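Local coordinates for type IV pilus secretin PilQ family protein (Vibrio cholerae, PDB 6W6M) that probably forms, as a ring of fourteen identical subunits, the outer-membrane channel for the type IV competence pilus, required for natural competence, at residues A325-V330 with L560-T565; Y435-T440 with K459-L464; I442-S447 with V499-Q504; L464-Q469 with L478-T483. One frame throughout, in Å; residues are numbered along the deposited sequence.

Contact 1: residues A325-V330 with L560-T565; sequences ARIVTV and LLIFVT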
loop_
_atom_site.group_PDB
_atom_site.type_symbol
_atom_site.label_atom_id
_atom_site.label_comp_id
_atom_site.label_asym_id
_atom_site.label_seq_id
_atom_site.Cartn_x
_atom_site.Cartn_y
_atom_site.Cartn_z
ATOM N N ALA A 325 -24.580 -30.538 -36.839
ATOM C CA ALA A 325 -24.374 -31.460 -35.732
ATOM C C ALA A 325 -25.695 -32.087 -35.311
ATOM O O ALA A 325 -26.769 -31.553 -35.563
ATOM C CB ALA A 325 -23.712 -30.753 -34.548
ATOM N N ARG A 326 -25.611 -33.246 -34.667
ATOM C CA ARG A 326 -26.817 -33.945 -34.235
ATOM C C ARG A 326 -26.558 -34.689 -32.937
ATOM O O ARG A 326 -25.713 -35.580 -32.896
ATOM C CB ARG A 326 -27.295 -34.918 -35.305
ATOM C CG ARG A 326 -28.737 -35.260 -35.192
ATOM C CD ARG A 326 -29.087 -36.434 -36.049
ATOM N NE ARG A 326 -30.530 -36.595 -36.149
ATOM C CZ ARG A 326 -31.149 -37.767 -36.157
ATOM N NH1 ARG A 326 -30.446 -38.886 -36.059
ATOM N NH2 ARG A 326 -32.469 -37.823 -36.246
ATOM N N ILE A 327 -27.299 -34.348 -31.890
ATOM C CA ILE A 327 -27.131 -34.945 -30.574
ATOM C C ILE A 327 -28.383 -35.746 -30.267
ATOM O O ILE A 327 -29.491 -35.201 -30.308
ATOM C CB ILE A 327 -26.887 -33.882 -29.494
ATOM C CG1 ILE A 327 -25.553 -33.192 -29.735
ATOM C CG2 ILE A 327 -26.911 -34.501 -28.121
ATOM C CD1 ILE A 327 -25.349 -31.984 -28.902
ATOM N N VAL A 328 -28.213 -37.032 -29.970
ATOM C CA VAL A 328 -29.332 -37.936 -29.733
ATOM C C VAL A 328 -29.152 -38.615 -28.383
ATOM O O VAL A 328 -28.051 -39.059 -28.049
ATOM C CB VAL A 328 -29.449 -38.985 -30.854
ATOM C CG1 VAL A 328 -30.669 -39.827 -30.655
ATOM C CG2 VAL A 328 -29.505 -38.316 -32.195
ATOM N N THR A 329 -30.232 -38.707 -27.608
ATOM C CA THR A 329 -30.154 -39.449 -26.354
ATOM C C THR A 329 -31.415 -40.269 -26.116
ATOM O O THR A 329 -32.522 -39.835 -26.439
ATOM C CB THR A 329 -29.905 -38.530 -25.158
ATOM O OG1 THR A 329 -29.631 -39.331 -24.005
ATOM C CG2 THR A 329 -31.096 -37.681 -24.872
ATOM N N VAL A 330 -31.227 -41.457 -25.541
ATOM C CA VAL A 330 -32.301 -42.411 -25.282
ATOM C C VAL A 330 -32.166 -42.949 -23.862
ATOM O O VAL A 330 -31.066 -43.283 -23.416
ATOM C CB VAL A 330 -32.282 -43.568 -26.306
ATOM C CG1 VAL A 330 -33.295 -44.610 -25.952
ATOM C CG2 VAL A 330 -32.547 -43.056 -27.701
ATOM N N LEU A 560 -26.062 -42.013 -25.375
ATOM C CA LEU A 560 -25.890 -40.681 -26.008
ATOM C C LEU A 560 -24.965 -40.825 -27.218
ATOM O O LEU A 560 -23.982 -41.577 -27.125
ATOM C CB LEU A 560 -25.299 -39.716 -24.976
ATOM C CG LEU A 560 -24.539 -38.524 -25.553
ATOM C CD1 LEU A 560 -25.482 -37.368 -25.838
ATOM C CD2 LEU A 560 -23.427 -38.085 -24.617
ATOM N N LEU A 561 -25.298 -40.140 -28.312
ATOM C CA LEU A 561 -24.503 -40.162 -29.538
ATOM C C LEU A 561 -24.420 -38.773 -30.151
ATOM O O LEU A 561 -25.370 -37.991 -30.072
ATOM C CB LEU A 561 -25.087 -41.123 -30.575
ATOM C CG LEU A 561 -25.101 -42.612 -30.244
ATOM C CD1 LEU A 561 -25.835 -43.366 -31.305
ATOM C CD2 LEU A 561 -23.699 -43.146 -30.120
ATOM N N ILE A 562 -23.283 -38.473 -30.786
ATOM C CA ILE A 562 -23.088 -37.195 -31.470
ATOM C C ILE A 562 -22.618 -37.442 -32.899
ATOM O O ILE A 562 -21.627 -38.141 -33.116
ATOM C CB ILE A 562 -22.089 -36.302 -30.714
ATOM C CG1 ILE A 562 -22.671 -35.892 -29.361
ATOM C CG2 ILE A 562 -21.765 -35.073 -31.522
ATOM C CD1 ILE A 562 -21.704 -35.245 -28.436
ATOM N N PHE A 563 -23.329 -36.872 -33.872
ATOM C CA PHE A 563 -23.020 -36.975 -35.294
ATOM C C PHE A 563 -22.663 -35.609 -35.865
ATOM O O PHE A 563 -23.072 -34.575 -35.343
ATOM C CB PHE A 563 -24.199 -37.513 -36.114
ATOM C CG PHE A 563 -24.717 -38.833 -35.665
ATOM C CD1 PHE A 563 -25.676 -38.915 -34.682
ATOM C CD2 PHE A 563 -24.281 -39.993 -36.256
ATOM C CE1 PHE A 563 -26.166 -40.127 -34.279
ATOM C CE2 PHE A 563 -24.769 -41.207 -35.853
ATOM C CZ PHE A 563 -25.714 -41.272 -34.863
ATOM N N VAL A 564 -21.947 -35.614 -36.989
ATOM C CA VAL A 564 -21.668 -34.391 -37.732
ATOM C C VAL A 564 -21.624 -34.720 -39.214
ATOM O O VAL A 564 -21.222 -35.812 -39.613
ATOM C CB VAL A 564 -20.360 -33.711 -37.262
ATOM C CG1 VAL A 564 -19.165 -34.583 -37.506
ATOM C CG2 VAL A 564 -20.180 -32.396 -37.954
ATOM N N THR A 565 -22.066 -33.770 -40.036
ATOM C CA THR A 565 -22.042 -33.928 -41.488
ATOM C C THR A 565 -21.814 -32.596 -42.194
ATOM O O THR A 565 -22.660 -31.703 -42.128
ATOM C CB THR A 565 -23.332 -34.583 -41.986
ATOM O OG1 THR A 565 -23.383 -34.535 -43.412
ATOM C CG2 THR A 565 -24.542 -33.905 -41.421
#

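Contact 2: residues Y435-T440 with K459-L464; sequences YIEQGT and KAVLSL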
loop_
_atom_site.group_PDB
_atom_site.type_symbol
_atom_site.label_atom_id
_atom_site.label_comp_id
_atom_site.label_asym_id
_atom_site.label_seq_id
_atom_site.Cartn_x
_atom_site.Cartn_y
_atom_site.Cartn_z
ATOM N N TYR A 435 -20.122 -19.674 -34.953
ATOM C CA TYR A 435 -20.778 -20.248 -33.782
ATOM C C TYR A 435 -22.277 -19.997 -33.845
ATOM O O TYR A 435 -22.734 -19.029 -34.441
ATOM C CB TYR A 435 -20.201 -19.685 -32.473
ATOM C CG TYR A 435 -20.412 -18.209 -32.316
ATOM C CD1 TYR A 435 -21.556 -17.720 -31.716
ATOM C CD2 TYR A 435 -19.459 -17.297 -32.750
ATOM C CE1 TYR A 435 -21.744 -16.377 -31.553
ATOM C CE2 TYR A 435 -19.641 -15.956 -32.586
ATOM C CZ TYR A 435 -20.786 -15.501 -31.990
ATOM O OH TYR A 435 -20.985 -14.158 -31.825
ATOM N N ILE A 436 -23.037 -20.888 -33.212
ATOM C CA ILE A 436 -24.464 -20.680 -32.980
ATOM C C ILE A 436 -24.831 -21.225 -31.601
ATOM O O ILE A 436 -24.349 -22.289 -31.198
ATOM C CB ILE A 436 -25.335 -21.304 -34.100
ATOM C CG1 ILE A 436 -26.805 -20.940 -33.902
ATOM C CG2 ILE A 436 -25.159 -22.797 -34.195
ATOM C CD1 ILE A 436 -27.669 -21.224 -35.059
ATOM N N GLU A 437 -25.685 -20.492 -30.876
ATOM C CA GLU A 437 -25.963 -20.728 -29.461
ATOM C C GLU A 437 -27.439 -20.571 -29.129
ATOM O O GLU A 437 -28.171 -19.866 -29.815
ATOM C CB GLU A 437 -25.215 -19.754 -28.567
ATOM C CG GLU A 437 -23.818 -20.111 -28.258
ATOM C CD GLU A 437 -23.150 -19.030 -27.460
ATOM O OE1 GLU A 437 -23.724 -17.929 -27.390
ATOM O OE2 GLU A 437 -22.058 -19.272 -26.902
ATOM N N GLN A 438 -27.853 -21.201 -28.032
ATOM C CA GLN A 438 -29.204 -21.042 -27.497
ATOM C C GLN A 438 -29.214 -21.509 -26.046
ATOM O O GLN A 438 -28.946 -22.681 -25.781
ATOM C CB GLN A 438 -30.197 -21.833 -28.321
ATOM C CG GLN A 438 -31.620 -21.526 -28.001
ATOM C CD GLN A 438 -32.573 -22.501 -28.625
ATOM O OE1 GLN A 438 -33.488 -22.114 -29.338
ATOM N NE2 GLN A 438 -32.365 -23.776 -28.366
ATOM N N GLY A 439 -29.529 -20.621 -25.111
ATOM C CA GLY A 439 -29.563 -21.030 -23.717
ATOM C C GLY A 439 -29.772 -19.924 -22.711
ATOM O O GLY A 439 -30.587 -19.038 -22.945
ATOM N N THR A 440 -29.074 -19.967 -21.578
ATOM C CA THR A 440 -29.164 -18.920 -20.563
ATOM C C THR A 440 -27.781 -18.520 -20.065
ATOM O O THR A 440 -26.802 -19.248 -20.207
ATOM C CB THR A 440 -30.025 -19.342 -19.362
ATOM O OG1 THR A 440 -30.252 -18.220 -18.505
ATOM C CG2 THR A 440 -29.354 -20.432 -18.568
ATOM N N LYS A 459 -22.211 -19.526 -18.908
ATOM C CA LYS A 459 -23.166 -19.897 -19.939
ATOM C C LYS A 459 -23.684 -21.307 -19.721
ATOM O O LYS A 459 -22.947 -22.189 -19.282
ATOM C CB LYS A 459 -22.538 -19.790 -21.320
ATOM C CG LYS A 459 -22.160 -18.395 -21.706
ATOM C CD LYS A 459 -21.598 -18.378 -23.102
ATOM C CE LYS A 459 -21.165 -16.987 -23.497
ATOM N NZ LYS A 459 -20.474 -16.985 -24.810
ATOM N N ALA A 460 -24.959 -21.510 -20.028
ATOM C CA ALA A 460 -25.585 -22.822 -20.038
ATOM C C ALA A 460 -26.390 -22.882 -21.329
ATOM O O ALA A 460 -27.563 -22.511 -21.356
ATOM C CB ALA A 460 -26.441 -23.026 -18.810
ATOM N N VAL A 461 -25.740 -23.319 -22.406
ATOM C CA VAL A 461 -26.264 -23.197 -23.756
ATOM C C VAL A 461 -26.122 -24.526 -24.484
ATOM O O VAL A 461 -25.360 -25.401 -24.090
ATOM C CB VAL A 461 -25.556 -22.082 -24.560
ATOM C CG1 VAL A 461 -25.809 -20.733 -23.945
ATOM C CG2 VAL A 461 -24.077 -22.352 -24.645
ATOM N N LEU A 462 -26.929 -24.689 -25.535
ATOM C CA LEU A 462 -26.672 -25.711 -26.581
ATOM C C LEU A 462 -25.955 -25.040 -27.757
ATOM O O LEU A 462 -26.596 -24.244 -28.454
ATOM C CB LEU A 462 -28.012 -26.310 -27.017
ATOM C CG LEU A 462 -28.031 -26.967 -28.395
ATOM C CD1 LEU A 462 -27.474 -28.379 -28.331
ATOM C CD2 LEU A 462 -29.439 -26.978 -28.966
ATOM N N SER A 463 -24.668 -25.343 -27.949
ATOM C CA SER A 463 -23.840 -24.545 -28.834
ATOM C C SER A 463 -23.019 -25.391 -29.788
ATOM O O SER A 463 -22.604 -26.508 -29.466
ATOM C CB SER A 463 -22.901 -23.644 -28.049
ATOM O OG SER A 463 -21.980 -24.394 -27.293
ATOM N N LEU A 464 -22.773 -24.818 -30.963
ATOM C CA LEU A 464 -21.860 -25.362 -31.955
ATOM C C LEU A 464 -20.829 -24.309 -32.329
ATOM O O LEU A 464 -21.182 -23.171 -32.635
ATOM C CB LEU A 464 -22.609 -25.824 -33.199
ATOM C CG LEU A 464 -21.777 -26.357 -34.363
ATOM C CD1 LEU A 464 -21.019 -27.601 -33.974
ATOM C CD2 LEU A 464 -22.656 -26.622 -35.556
#

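Contact 3: residues I442-S447 with V499-Q504; sequences IPYLES and VSIDTQ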
loop_
_atom_site.group_PDB
_atom_site.type_symbol
_atom_site.label_atom_id
_atom_site.label_comp_id
_atom_site.label_asym_id
_atom_site.label_seq_id
_atom_site.Cartn_x
_atom_site.Cartn_y
_atom_site.Cartn_z
ATOM N N ILE A 442 -25.986 -17.298 -16.531
ATOM C CA ILE A 442 -26.188 -17.249 -15.084
ATOM C C ILE A 442 -25.264 -16.191 -14.482
ATOM O O ILE A 442 -24.051 -16.223 -14.731
ATOM C CB ILE A 442 -25.940 -18.621 -14.465
ATOM C CG1 ILE A 442 -26.847 -19.660 -15.108
ATOM C CG2 ILE A 442 -26.201 -18.601 -12.986
ATOM C CD1 ILE A 442 -28.294 -19.354 -14.967
ATOM N N PRO A 443 -25.841 -15.244 -13.735
ATOM C CA PRO A 443 -25.040 -14.216 -13.084
ATOM C C PRO A 443 -24.410 -14.839 -11.859
ATOM O O PRO A 443 -25.122 -15.296 -10.971
ATOM C CB PRO A 443 -26.082 -13.186 -12.658
ATOM C CG PRO A 443 -27.321 -13.981 -12.457
ATOM C CD PRO A 443 -27.281 -15.062 -13.496
ATOM N N TYR A 444 -23.087 -14.826 -11.751
ATOM C CA TYR A 444 -22.449 -15.380 -10.553
ATOM C C TYR A 444 -21.930 -14.260 -9.661
ATOM O O TYR A 444 -21.504 -13.218 -10.157
ATOM C CB TYR A 444 -21.363 -16.394 -10.905
ATOM C CG TYR A 444 -21.946 -17.746 -11.232
ATOM C CD1 TYR A 444 -22.180 -18.682 -10.233
ATOM C CD2 TYR A 444 -22.298 -18.076 -12.532
ATOM C CE1 TYR A 444 -22.727 -19.914 -10.524
ATOM C CE2 TYR A 444 -22.848 -19.303 -12.832
ATOM C CZ TYR A 444 -23.058 -20.217 -11.826
ATOM O OH TYR A 444 -23.602 -21.442 -12.128
ATOM N N LEU A 445 -21.920 -14.478 -8.351
ATOM C CA LEU A 445 -21.511 -13.406 -7.453
ATOM C C LEU A 445 -20.009 -13.274 -7.265
ATOM O O LEU A 445 -19.391 -14.032 -6.512
ATOM C CB LEU A 445 -22.193 -13.548 -6.091
ATOM C CG LEU A 445 -21.806 -12.496 -5.050
ATOM C CD1 LEU A 445 -21.881 -11.094 -5.634
ATOM C CD2 LEU A 445 -22.672 -12.606 -3.806
ATOM N N GLU A 446 -19.484 -12.315 -8.035
ATOM C CA GLU A 446 -18.101 -11.813 -8.128
ATOM C C GLU A 446 -17.118 -12.527 -9.051
ATOM O O GLU A 446 -17.194 -13.726 -9.298
ATOM C CB GLU A 446 -17.428 -11.524 -6.772
ATOM C CG GLU A 446 -18.275 -10.752 -5.782
ATOM C CD GLU A 446 -17.493 -10.395 -4.537
ATOM O OE1 GLU A 446 -17.968 -10.703 -3.424
ATOM O OE2 GLU A 446 -16.393 -9.820 -4.676
ATOM N N SER A 447 -16.187 -11.721 -9.534
ATOM C CA SER A 447 -15.052 -12.118 -10.349
ATOM C C SER A 447 -13.955 -11.243 -9.743
ATOM O O SER A 447 -14.162 -10.048 -9.512
ATOM C CB SER A 447 -15.271 -11.802 -11.821
ATOM O OG SER A 447 -14.131 -12.158 -12.585
ATOM N N VAL A 499 -25.876 -21.418 -8.066
ATOM C CA VAL A 499 -26.531 -22.305 -9.018
ATOM C C VAL A 499 -25.471 -23.174 -9.675
ATOM O O VAL A 499 -24.413 -22.675 -10.063
ATOM C CB VAL A 499 -27.313 -21.508 -10.080
ATOM C CG1 VAL A 499 -28.151 -22.427 -10.923
ATOM C CG2 VAL A 499 -28.174 -20.467 -9.432
ATOM N N SER A 500 -25.747 -24.468 -9.800
ATOM C CA SER A 500 -24.848 -25.397 -10.466
ATOM C C SER A 500 -25.335 -25.683 -11.883
ATOM O O SER A 500 -26.462 -25.369 -12.252
ATOM C CB SER A 500 -24.720 -26.686 -9.658
ATOM O OG SER A 500 -25.951 -27.367 -9.581
ATOM N N ILE A 501 -24.464 -26.285 -12.686
ATOM C CA ILE A 501 -24.706 -26.493 -14.109
ATOM C C ILE A 501 -24.457 -27.953 -14.455
ATOM O O ILE A 501 -23.505 -28.554 -13.956
ATOM C CB ILE A 501 -23.811 -25.564 -14.957
ATOM C CG1 ILE A 501 -24.209 -24.108 -14.733
ATOM C CG2 ILE A 501 -23.892 -25.905 -16.425
ATOM C CD1 ILE A 501 -23.251 -23.113 -15.299
ATOM N N ASP A 502 -25.310 -28.521 -15.305
ATOM C CA ASP A 502 -25.154 -29.880 -15.817
ATOM C C ASP A 502 -24.707 -29.843 -17.272
ATOM O O ASP A 502 -25.364 -29.212 -18.099
ATOM C CB ASP A 502 -26.464 -30.649 -15.713
ATOM C CG ASP A 502 -26.823 -30.991 -14.299
ATOM O OD1 ASP A 502 -25.952 -30.896 -13.414
ATOM O OD2 ASP A 502 -27.985 -31.361 -14.059
ATOM N N THR A 503 -23.628 -30.557 -17.598
ATOM C CA THR A 503 -22.935 -30.379 -18.868
ATOM C C THR A 503 -22.795 -31.677 -19.655
ATOM O O THR A 503 -22.827 -32.770 -19.096
ATOM C CB THR A 503 -21.525 -29.769 -18.654
ATOM O OG1 THR A 503 -20.740 -30.617 -17.809
ATOM C CG2 THR A 503 -21.620 -28.405 -18.015
ATOM N N GLN A 504 -22.659 -31.529 -20.974
ATOM C CA GLN A 504 -22.171 -32.548 -21.903
ATOM C C GLN A 504 -21.321 -31.842 -22.938
ATOM O O GLN A 504 -21.781 -30.878 -23.543
ATOM C CB GLN A 504 -23.297 -33.281 -22.618
ATOM C CG GLN A 504 -24.139 -34.129 -21.752
ATOM C CD GLN A 504 -25.268 -34.760 -22.514
ATOM O OE1 GLN A 504 -25.698 -34.246 -23.533
ATOM N NE2 GLN A 504 -25.754 -35.883 -22.025
#

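Contact 4: residues L464-Q469 with L478-T483; sequences LKVTPQ and LDLSVT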
loop_
_atom_site.group_PDB
_atom_site.type_symbol
_atom_site.label_atom_id
_atom_site.label_comp_id
_atom_site.label_asym_id
_atom_site.label_seq_id
_atom_site.Cartn_x
_atom_site.Cartn_y
_atom_site.Cartn_z
ATOM N N LEU A 464 -22.773 -24.818 -30.963
ATOM C CA LEU A 464 -21.860 -25.362 -31.955
ATOM C C LEU A 464 -20.829 -24.309 -32.329
ATOM O O LEU A 464 -21.182 -23.171 -32.635
ATOM C CB LEU A 464 -22.609 -25.824 -33.199
ATOM C CG LEU A 464 -21.777 -26.357 -34.363
ATOM C CD1 LEU A 464 -21.019 -27.601 -33.974
ATOM C CD2 LEU A 464 -22.656 -26.622 -35.556
ATOM N N LYS A 465 -19.557 -24.704 -32.317
ATOM C CA LYS A 465 -18.437 -23.816 -32.610
ATOM C C LYS A 465 -17.496 -24.531 -33.563
ATOM O O LYS A 465 -16.981 -25.599 -33.220
ATOM C CB LYS A 465 -17.707 -23.464 -31.328
ATOM C CG LYS A 465 -17.380 -22.027 -31.161
ATOM C CD LYS A 465 -16.981 -21.767 -29.742
ATOM C CE LYS A 465 -18.043 -22.280 -28.805
ATOM N NZ LYS A 465 -19.381 -21.718 -29.132
ATOM N N VAL A 466 -17.246 -23.962 -34.743
ATOM C CA VAL A 466 -16.529 -24.719 -35.763
ATOM C C VAL A 466 -15.616 -23.835 -36.607
ATOM O O VAL A 466 -15.898 -22.655 -36.854
ATOM C CB VAL A 466 -17.523 -25.513 -36.648
ATOM C CG1 VAL A 466 -18.444 -24.588 -37.401
ATOM C CG2 VAL A 466 -16.797 -26.453 -37.584
ATOM N N THR A 467 -14.472 -24.437 -37.024
ATOM C CA THR A 467 -13.594 -23.907 -38.075
ATOM C C THR A 467 -13.278 -24.982 -39.113
ATOM O O THR A 467 -12.680 -26.016 -38.783
ATOM C CB THR A 467 -12.283 -23.355 -37.503
ATOM O OG1 THR A 467 -12.524 -22.692 -36.259
ATOM C CG2 THR A 467 -11.675 -22.352 -38.462
ATOM N N PRO A 468 -13.707 -24.793 -40.369
ATOM C CA PRO A 468 -13.486 -25.806 -41.408
ATOM C C PRO A 468 -12.291 -25.548 -42.314
ATOM O O PRO A 468 -11.732 -24.454 -42.312
ATOM C CB PRO A 468 -14.792 -25.747 -42.197
ATOM C CG PRO A 468 -15.173 -24.324 -42.124
ATOM C CD PRO A 468 -14.682 -23.784 -40.805
ATOM N N GLN A 469 -11.908 -26.542 -43.114
ATOM C CA GLN A 469 -10.834 -26.396 -44.092
ATOM C C GLN A 469 -11.040 -27.408 -45.209
ATOM O O GLN A 469 -11.181 -28.599 -44.941
ATOM C CB GLN A 469 -9.461 -26.594 -43.443
ATOM C CG GLN A 469 -8.311 -26.504 -44.421
ATOM C CD GLN A 469 -6.949 -26.716 -43.794
ATOM O OE1 GLN A 469 -6.667 -26.229 -42.706
ATOM N NE2 GLN A 469 -6.093 -27.444 -44.489
ATOM N N LEU A 478 -12.126 -30.627 -39.783
ATOM C CA LEU A 478 -12.967 -29.807 -38.920
ATOM C C LEU A 478 -12.374 -29.701 -37.524
ATOM O O LEU A 478 -12.063 -30.723 -36.906
ATOM C CB LEU A 478 -14.379 -30.384 -38.839
ATOM C CG LEU A 478 -15.250 -30.420 -40.095
ATOM C CD1 LEU A 478 -16.525 -31.155 -39.813
ATOM C CD2 LEU A 478 -15.555 -29.041 -40.609
ATOM N N ASP A 479 -12.242 -28.468 -37.025
ATOM C CA ASP A 479 -11.970 -28.217 -35.582
ATOM C C ASP A 479 -13.287 -27.945 -34.848
ATOM O O ASP A 479 -13.884 -26.884 -35.090
ATOM C CB ASP A 479 -11.009 -27.041 -35.393
ATOM C CG ASP A 479 -9.560 -27.381 -35.694
ATOM O OD1 ASP A 479 -9.223 -28.581 -35.675
ATOM O OD2 ASP A 479 -8.780 -26.441 -35.944
ATOM N N LEU A 480 -13.703 -28.864 -33.973
ATOM C CA LEU A 480 -15.127 -28.986 -33.560
ATOM C C LEU A 480 -15.238 -28.744 -32.050
ATOM O O LEU A 480 -14.438 -29.330 -31.302
ATOM C CB LEU A 480 -15.623 -30.390 -33.916
ATOM C CG LEU A 480 -15.673 -30.713 -35.406
ATOM C CD1 LEU A 480 -16.037 -32.172 -35.626
ATOM C CD2 LEU A 480 -16.658 -29.804 -36.123
ATOM N N SER A 481 -16.201 -27.920 -31.632
ATOM C CA SER A 481 -16.709 -27.949 -30.235
ATOM C C SER A 481 -18.238 -28.031 -30.248
ATOM O O SER A 481 -18.864 -27.167 -30.876
ATOM C CB SER A 481 -16.238 -26.743 -29.469
ATOM O OG SER A 481 -15.445 -27.129 -28.360
ATOM N N VAL A 482 -18.807 -29.035 -29.579
ATOM C CA VAL A 482 -20.298 -29.155 -29.495
ATOM C C VAL A 482 -20.708 -29.367 -28.031
ATOM O O VAL A 482 -20.229 -30.346 -27.437
ATOM C CB VAL A 482 -20.800 -30.322 -30.367
ATOM C CG1 VAL A 482 -22.308 -30.486 -30.289
ATOM C CG2 VAL A 482 -20.341 -30.198 -31.810
ATOM N N THR A 483 -21.549 -28.489 -27.461
ATOM C CA THR A 483 -21.938 -28.644 -26.063
ATOM C C THR A 483 -23.447 -28.576 -25.904
ATOM O O THR A 483 -24.156 -28.025 -26.743
ATOM C CB THR A 483 -21.310 -27.579 -25.135
ATOM O OG1 THR A 483 -22.122 -26.404 -25.115
ATOM C CG2 THR A 483 -19.917 -27.200 -25.568
#

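Contact 1: residues A325-V330 with L560-T565
The ring of Phe563 is met at its edge by two groups of the opposing strand. CD1 of Phe563 lies 3.8 Å from the carbonyl O of Arg326, and CE1 of Phe563 lies 4.3 Å from CG2 of Val328. The first torsion, -56°, sets CG of Phe563 beside its own backbone N and leans the ring back toward the Leu561 end of its strand, where an edge meets Val328. This face, with Leu561 and Arg326, is only partly buried, which suits a long arginine whose aliphatic base meets Phe563, CB to CB at 4.1 Å, while the extended chain runs out over strand 404-429, against Ile421.

Underneath, 325-330 and 560-565 form an antiparallel ladder in the long-stranded sheet of the secretin domain, which in secretins makes the outer wall of a double-walled barrel. Arg326 pairs with Phe563 through two bonds, and Phe563 N to Arg326 O spans 2.9 Å; Val328 and Leu561 make the second such pair.

The other face holds Ala325, Ile327, Thr329, Leu560, Ile562 and Val564. Ile327 and Ile562 lie side by side, CG1 to CG1 at 4.0 Å, while CG2 of Ile327 touches CD1 of Leu560 at 3.9 Å. Branched aliphatic residues suit this buried side, where Ile562 also packs on Ile506. The hydroxyl of Thr329 bonds to O of Glu559.

Contact 2: residues Y435-T440 with K459-L464
Glu437 and Lys459 each place CG beside the backbone N, with chi1 of -83° and -65°, and both chains run out extended and cross at about a right angle. OE2 of Glu437 and NZ of Lys459 come within 3.5 Å, a long salt bridge whose hydrogen bond is weak. CG of Glu437 rests against CB of the small Ser463 at 3.7 Å, whose OG bonds to OG1 of Thr483.

Elsewhere, CG2 of Ile436 meets CB of Leu464 at 4.1 Å, the two side chains crossing obliquely on the buried face that packs on Leu426. CG1 of Val461 sits over the bare CA of Gly439 at 3.8 Å, where the chain turns a corner and a side chain would run into the backbone of Ala460 and Val461, so glycine fits. Beyond the corner, CG2 of Thr440 lies against CB of Ala460, while OG1 of Thr440 is hydrogen-bonded to O of Ile501 and OD1 of Asp502 of a neighbouring subunit.

Backbone bonds hold the ladder on both sides of Gly439, among them Leu462 N to Gln438 O at 2.9 Å; the return bond from Gln438 N is weak. Strand 434-444 pairs on its far edge with a strand of that neighbouring subunit, so this antiparallel beta hairpin carries the sheet across the interface, as in the inner barrel wall of secretins.

Contact 3: residues I442-S447 with V499-Q504
Tyr444 reaches Val499 with the far end of its side chain. Its first torsion, -80°, puts CG beside the backbone N, and a second torsion of -88° turns the ring roughly perpendicular to the plane through CA, CB and CG. Its OH is modelled as donating a hydrogen bond to the carbonyl O of Val499, but the separation of Tyr444 OH and Val499 O, 2.5 Å, is doubtful at this resolution. That oxygen lies at the ring edge, in the ring plane.

Strands 434-444 and 496-513 are, within one chain, the outermost of four antiparallel strands in a sheet that in secretins belongs to the inner barrel wall. The segments share no ladder here, their axes being 9.2 Å apart, so side chains must bridge them. A long polar-tipped tyrosine suits that span.

Ile501 sets CG1 beside its own backbone N, and its CD1 packs on OH of Tyr444 at 3.6 Å. Ile442 points toward the other strand and brings CG2 to 4.3 Å from CB of Val499, branched aliphatics filling a buried site. The Tyr444 ring also meets Phe457 of a neighbouring subunit edge-to-face, and Ile501-Gln504 pair with a strand of that same subunit.

Contact 4: residues L464-Q469 with L478-T483
Val466 and Leu480 lie side by side and point the same way, CG2 of Val466 touching CD2 of Leu480 at 3.7 Å. This is the closely packed face, continued by Leu464 beside Val482 and by Pro468 beside Leu478. Val482 sets CG2 beside its backbone N, chi1 179° for CG1, and the methyl thereby faces CD1 of Leu464. CD2 of Leu478 meets CB of Pro468 at 3.7 Å, and the compact apolar proline ring fits against the leucine methyl. All six residues are apolar and buried; Leu464 and Val466 touch Leu426, and Pro468 touches Thr428, of strand 404-429.

The ladder joining the strands is that of the beta hairpin 456-471 and 475-493, the two middle strands of the four-stranded sheet that in secretins forms the inner barrel wall. Lys465 and Ser481 are bonded to each other in both directions, with Ser481 N to Lys465 O at 2.9 Å; Thr467 and Asp479 repeat the pattern, with Asp479 N to Thr467 O at 3.0 Å.

The other face is looser. Here Lys465 meets Ser481 only at the base, CB to CB at 4.0 Å, before its chain bends off from the partner strand. The side chains of Thr467 and Asp479 approach only to 4.4 Å, CB to CB. Polar and charged residues suit a side partly in solvent, and Asp479 packs on Lys263 of a neighbouring subunit.

Overall arrangement
From the N terminus, 325-330 opens contact 1, whose loop stays open until 560-565 and encloses the other three. Contact 2 opens at 435-440 and contact 3 at 442-447; 459-464 closes contact 2 first, so these two cross. Contact 4 begins at Leu464, the residue it shares with contact 2, closes at 478-483 and nests inside contact 3, which ends at 499-504. Contacts 2 and 4 pair successive strands of one antiparallel sheet, and contact 3 links its outermost strands within the chain. Contact 1 belongs to the other sheet, and the two walls meet where Ile327 packs on Leu462, Val564 on Leu478, and Leu560 on Gln504.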